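Local atomic coordinates of putative aldehyde dehydrogenase AldY (Bacillus subtilis, PDB entry 4DNG), a protein that probably oxidises aldehydes to carboxylates with NAD(+) as the electron acceptor, and may help protect cells against stress from ethanol and related compounds. Residues I214-L219 with G240-R245; K312-G317 with K323-P328. All blocks are in the same frame, centred on the assembly; numbering follows the deposited sequence.

Along the chain from the N terminus, contact 1 comes first: residues 214-219, which follow strand 204-206 and the short helix 211-214, meet helix 233-246. The 20 residues between its segments include strand 226-231, so it joins parts of the NAD-binding domain that flank that strand. Contact 2 opens only after contact 1 has closed. It ties the chain leaving helix 297-313 to residues 323-328, closing a short loop of five residues in the catalytic domain before helix 332-347. The contacts are in series, neither nested nor crossed. The centres of contact 1 and contact 2 are about 39 Å apart, and the two lie on opposite sides of the centre of the chain.

Contact 1: I214-L219 with G240-R245; sequences IGDGML and GEIAGR
Ile242 of helix 233-246 carries this contact, meeting Leu219 and more loosely Asp216. From its CB, which points toward residues 214-219, two branches diverge. With CG1 beside the backbone N (chi1 -75°), CG2 falls anti to that N and lies 3.5 Å from the backbone O of Leu219; the same methyl is 4.0 Å from Leu219 CB. The other branch runs from CG1 to CD1, whose nearest partner is Leu219 CD1 at 3.8 Å. The two side chains meet at about a right angle, methyl against methyl. Helix 233-246 is the connection of a beta-alpha-beta crossover between the parallel strands 226-231 and 249-254, and its first turn holds residues that by similarity bind NAD(+), in keeping with the Rossmann-like domain of aldehyde dehydrogenases. Leu219 also packs on His238 and Ile239 of this helix and on Ile150 of strand 135-150. An alanine here keeps no atom beyond CB and would probably open a gap beside Leu219, leaving Leu219 CD1 without the methyl it packs on. Asp216 OD2 comes 4.1 Å from Ile242 CD1 at the edge of the contact, but its polar bond goes to His238 NE2. In one of the two modelled conformers of Arg245, Glu241 and Arg245 pair with Arg245 and Glu241 of the second subunit.

Contact 2: K312-G317 with K323-P328; sequences KQLPYG and KTVVGP
In Val325 a chi1 of 173° places CG1 opposite the backbone N and leaves CG2 beside that N, where it meets Pro315 CD at 3.8 Å. Tyr316 has its CG between the backbone N and the carbonyl carbon (chi1 71°); the ring leads away from residues 323-328, while Tyr316 CB lies 3.5 Å from Val326 O and packs also on Val326 CB. The backbones do the joining. Pro315 O is gripped by two successive amides: Val326 N, 2.9 Å away, approaches in the carbonyl plane along a nearly straight bond of 170° at the hydrogen, while Val325 N gives a more bent bond and sits tilted from that plane. Gly317 N then donates to Val326 O at 2.9 Å, almost in line with the carbonyl bond. Val326 thus donates to the residue before Tyr316 and accepts from the residue after it, the pattern of a single parallel beta bridge, with the Val325 amide as a second donor to the carbonyl that Val326 N uses. In the catalytic domain of this aldehyde dehydrogenase fold, the bridge pins the chain leaving helix 297-313 to the loop that leads into helix 332-347. Thr324 CG2 lies 3.4 Å from Gly317 N, while Thr324 OG1 is hydrogen-bonded to Asp318 O. Gly317 has backbone angles that would jam a CB against the preceding carbonyl O. Pro315 CB touches Lys323 O at 3.2 Å. On the inner side Leu314 CB approaches Val325 CG1 at 4.3 Å; helix 268-281 covers this apolar patch, with Phe280 against Leu314 and Ile281 against Val325.

Contact 1: I214-L219 with G240-R245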
loop_
_atom_site.group_PDB
_atom_site.type_symbol
_atom_site.label_atom_id
_atom_site.label_comp_id
_atom_site.label_asym_id
_atom_site.label_seq_id
_atom_site.Cartn_x
_atom_site.Cartn_y
_atom_site.Cartn_z
ATOM N N ILE A 214 -5.183 19.597 -16.695
ATOM C CA ILE A 214 -4.121 18.894 -16.025
ATOM C C ILE A 214 -4.038 17.409 -16.329
ATOM O O ILE A 214 -3.040 16.776 -16.050
ATOM C CB ILE A 214 -4.171 19.321 -14.537
ATOM C CG1 ILE A 214 -3.012 20.290 -14.291
ATOM C CG2 ILE A 214 -4.389 18.179 -13.520
ATOM C CD1 ILE A 214 -3.199 21.185 -13.094
ATOM N N GLY A 215 -5.061 16.863 -16.970
ATOM C CA GLY A 215 -5.067 15.444 -17.275
ATOM C C GLY A 215 -4.662 14.732 -16.004
ATOM O O GLY A 215 -5.099 15.120 -14.917
ATOM N N ASP A 216 -3.789 13.730 -16.131
ATOM C CA ASP A 216 -3.416 12.894 -14.997
ATOM C C ASP A 216 -2.252 13.503 -14.179
ATOM O O ASP A 216 -1.762 12.880 -13.231
ATOM C CB ASP A 216 -3.107 11.462 -15.461
ATOM C CG ASP A 216 -4.355 10.710 -15.927
ATOM O OD1 ASP A 216 -5.436 10.911 -15.316
ATOM O OD2 ASP A 216 -4.249 9.920 -16.907
ATOM N N GLY A 217 -1.838 14.724 -14.534
ATOM C CA GLY A 217 -0.817 15.492 -13.791
ATOM C C GLY A 217 -0.625 15.283 -12.284
ATOM O O GLY A 217 0.502 15.338 -11.798
ATOM N N MET A 218 -1.704 15.038 -11.532
ATOM C CA MET A 218 -1.587 14.771 -10.101
ATOM C C MET A 218 -1.070 13.347 -9.833
ATOM O O MET A 218 -0.684 13.020 -8.700
ATOM C CB MET A 218 -2.944 14.981 -9.417
ATOM C CG MET A 218 -3.450 16.427 -9.422
ATOM S SD MET A 218 -2.458 17.486 -8.351
ATOM C CE MET A 218 -2.802 16.869 -6.727
ATOM N N LEU A 219 -1.032 12.526 -10.891
ATOM C CA LEU A 219 -0.862 11.102 -10.774
ATOM C C LEU A 219 0.475 10.645 -11.321
ATOM O O LEU A 219 1.131 9.774 -10.738
ATOM C CB LEU A 219 -1.990 10.386 -11.523
ATOM C CG LEU A 219 -3.473 10.705 -11.240
ATOM C CD1 LEU A 219 -4.392 9.680 -11.914
ATOM C CD2 LEU A 219 -3.776 10.781 -9.754
ATOM N N GLY A 240 -5.043 3.625 -9.093
ATOM C CA GLY A 240 -4.388 2.397 -8.628
ATOM C C GLY A 240 -3.419 1.815 -9.634
ATOM O O GLY A 240 -2.358 1.301 -9.284
ATOM N N GLU A 241 -3.780 1.917 -10.899
ATOM C CA GLU A 241 -2.939 1.388 -11.948
ATOM C C GLU A 241 -1.697 2.267 -12.122
ATOM O O GLU A 241 -0.569 1.765 -12.192
ATOM C CB GLU A 241 -3.783 1.271 -13.207
ATOM C CG GLU A 241 -3.090 1.289 -14.553
ATOM C CD GLU A 241 -4.046 1.755 -15.633
ATOM O OE1 GLU A 241 -4.322 0.997 -16.582
ATOM O OE2 GLU A 241 -4.558 2.887 -15.498
ATOM N N ILE A 242 -1.895 3.578 -12.149
ATOM C CA ILE A 242 -0.787 4.500 -12.381
ATOM C C ILE A 242 0.153 4.496 -11.194
ATOM O O ILE A 242 1.364 4.438 -11.367
ATOM C CB ILE A 242 -1.256 5.945 -12.666
ATOM C CG1 ILE A 242 -1.817 6.041 -14.075
ATOM C CG2 ILE A 242 -0.114 6.947 -12.476
ATOM C CD1 ILE A 242 -2.917 7.074 -14.224
ATOM N N ALA A 243 -0.413 4.553 -9.996
ATOM C CA ALA A 243 0.381 4.603 -8.778
ATOM C C ALA A 243 1.003 3.237 -8.488
ATOM O O ALA A 243 2.145 3.151 -8.038
ATOM C CB ALA A 243 -0.467 5.093 -7.612
ATOM N N GLY A 244 0.265 2.172 -8.782
ATOM C CA GLY A 244 0.787 0.811 -8.650
ATOM C C GLY A 244 2.015 0.589 -9.517
ATOM O O GLY A 244 3.009 0.045 -9.043
ATOM N N ARG A 245 1.933 1.004 -10.788
ATOM C CA ARG A 245 3.035 0.907 -11.752
ATOM C C ARG A 245 4.274 1.664 -11.271
ATOM O O ARG A 245 5.406 1.239 -11.488
ATOM C CB ARG A 245 2.584 1.467 -13.108
ATOM C CG ARG A 245 3.470 1.090 -14.282
ATOM C CD ARG A 245 3.051 1.809 -15.557
ATOM N NE ARG A 245 1.626 1.654 -15.849
ATOM C CZ ARG A 245 0.779 2.665 -16.022
ATOM N NH1 ARG A 245 1.210 3.925 -15.943
ATOM N NH2 ARG A 245 -0.499 2.414 -16.286
#

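Contact 2: K312-G317 with K323-P328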
loop_
_atom_site.group_PDB
_atom_site.type_symbol
_atom_site.label_atom_id
_atom_site.label_comp_id
_atom_site.label_asym_id
_atom_site.label_seq_id
_atom_site.Cartn_x
_atom_site.Cartn_y
_atom_site.Cartn_z
ATOM N N LYS A 312 -40.547 13.298 6.326
ATOM C CA LYS A 312 -41.553 14.190 5.731
ATOM C C LYS A 312 -41.560 15.611 6.322
ATOM O O LYS A 312 -42.022 16.550 5.671
ATOM C CB LYS A 312 -42.961 13.579 5.849
ATOM C CG LYS A 312 -43.231 12.379 4.946
ATOM C CD LYS A 312 -44.508 12.569 4.131
ATOM C CE LYS A 312 -44.235 13.418 2.889
ATOM N NZ LYS A 312 -45.447 14.028 2.275
ATOM N N GLN A 313 -41.052 15.752 7.549
ATOM C CA GLN A 313 -41.050 17.022 8.273
ATOM C C GLN A 313 -39.892 17.910 7.878
ATOM O O GLN A 313 -40.030 19.141 7.845
ATOM C CB GLN A 313 -40.954 16.781 9.777
ATOM C CG GLN A 313 -42.283 16.685 10.505
ATOM C CD GLN A 313 -42.211 15.764 11.712
ATOM O OE1 GLN A 313 -43.054 14.883 11.878
ATOM N NE2 GLN A 313 -41.191 15.949 12.550
ATOM N N LEU A 314 -38.757 17.273 7.584
ATOM C CA LEU A 314 -37.480 17.968 7.420
ATOM C C LEU A 314 -37.596 19.225 6.556
ATOM O O LEU A 314 -38.170 19.177 5.466
ATOM C CB LEU A 314 -36.414 17.020 6.869
ATOM C CG LEU A 314 -36.248 15.652 7.553
ATOM C CD1 LEU A 314 -35.350 14.768 6.697
ATOM C CD2 LEU A 314 -35.725 15.757 8.983
ATOM N N PRO A 315 -37.098 20.367 7.074
ATOM C CA PRO A 315 -37.026 21.638 6.330
ATOM C C PRO A 315 -36.127 21.591 5.097
ATOM O O PRO A 315 -34.975 21.168 5.176
ATOM C CB PRO A 315 -36.457 22.616 7.367
ATOM C CG PRO A 315 -36.934 22.073 8.675
ATOM C CD PRO A 315 -36.877 20.571 8.522
ATOM N N TYR A 316 -36.660 22.022 3.962
ATOM C CA TYR A 316 -35.865 22.096 2.746
ATOM C C TYR A 316 -35.800 23.529 2.202
ATOM O O TYR A 316 -36.714 24.317 2.419
ATOM C CB TYR A 316 -36.385 21.095 1.697
ATOM C CG TYR A 316 -37.717 21.452 1.067
ATOM C CD1 TYR A 316 -37.792 22.377 0.018
ATOM C CD2 TYR A 316 -38.898 20.846 1.494
ATOM C CE1 TYR A 316 -39.003 22.700 -0.570
ATOM C CE2 TYR A 316 -40.116 21.160 0.909
ATOM C CZ TYR A 316 -40.164 22.089 -0.121
ATOM O OH TYR A 316 -41.368 22.414 -0.711
ATOM N N GLY A 317 -34.714 23.873 1.513
ATOM C CA GLY A 317 -34.627 25.181 0.867
ATOM C C GLY A 317 -33.260 25.835 0.890
ATOM O O GLY A 317 -32.259 25.232 0.502
ATOM N N LYS A 323 -31.841 26.820 9.887
ATOM C CA LYS A 323 -32.806 25.763 10.199
ATOM C C LYS A 323 -33.207 24.910 8.981
ATOM O O LYS A 323 -34.221 24.206 9.018
ATOM C CB LYS A 323 -34.048 26.333 10.902
ATOM C CG LYS A 323 -33.963 26.354 12.425
ATOM C CD LYS A 323 -35.328 26.082 13.049
ATOM C CE LYS A 323 -35.227 25.689 14.516
ATOM N NZ LYS A 323 -35.325 26.863 15.425
ATOM N N THR A 324 -32.414 24.972 7.911
ATOM C CA THR A 324 -32.646 24.126 6.742
ATOM C C THR A 324 -31.859 22.833 6.858
ATOM O O THR A 324 -30.711 22.812 7.306
ATOM C CB THR A 324 -32.279 24.819 5.423
ATOM O OG1 THR A 324 -32.928 26.096 5.355
ATOM C CG2 THR A 324 -32.739 23.976 4.246
ATOM N N VAL A 325 -32.487 21.744 6.447
ATOM C CA VAL A 325 -31.905 20.436 6.648
ATOM C C VAL A 325 -31.504 19.896 5.288
ATOM O O VAL A 325 -30.389 19.389 5.110
ATOM C CB VAL A 325 -32.874 19.505 7.414
ATOM C CG1 VAL A 325 -32.335 18.088 7.487
ATOM C CG2 VAL A 325 -33.141 20.050 8.815
ATOM N N VAL A 326 -32.404 20.059 4.324
ATOM C CA VAL A 326 -32.162 19.593 2.982
ATOM C C VAL A 326 -31.971 20.807 2.078
ATOM O O VAL A 326 -32.927 21.542 1.787
ATOM C CB VAL A 326 -33.284 18.667 2.474
ATOM C CG1 VAL A 326 -32.840 17.936 1.226
ATOM C CG2 VAL A 326 -33.639 17.648 3.540
ATOM N N GLY A 327 -30.715 21.035 1.681
ATOM C CA GLY A 327 -30.390 22.088 0.742
ATOM C C GLY A 327 -30.193 21.510 -0.651
ATOM O O GLY A 327 -30.581 20.368 -0.931
ATOM N N PRO A 328 -29.555 22.289 -1.532
ATOM C CA PRO A 328 -29.501 21.943 -2.937
ATOM C C PRO A 328 -28.492 20.870 -3.182
ATOM O O PRO A 328 -27.610 20.674 -2.353
ATOM C CB PRO A 328 -29.060 23.253 -3.613
ATOM C CG PRO A 328 -28.532 24.143 -2.528
ATOM C CD PRO A 328 -28.747 23.481 -1.207
#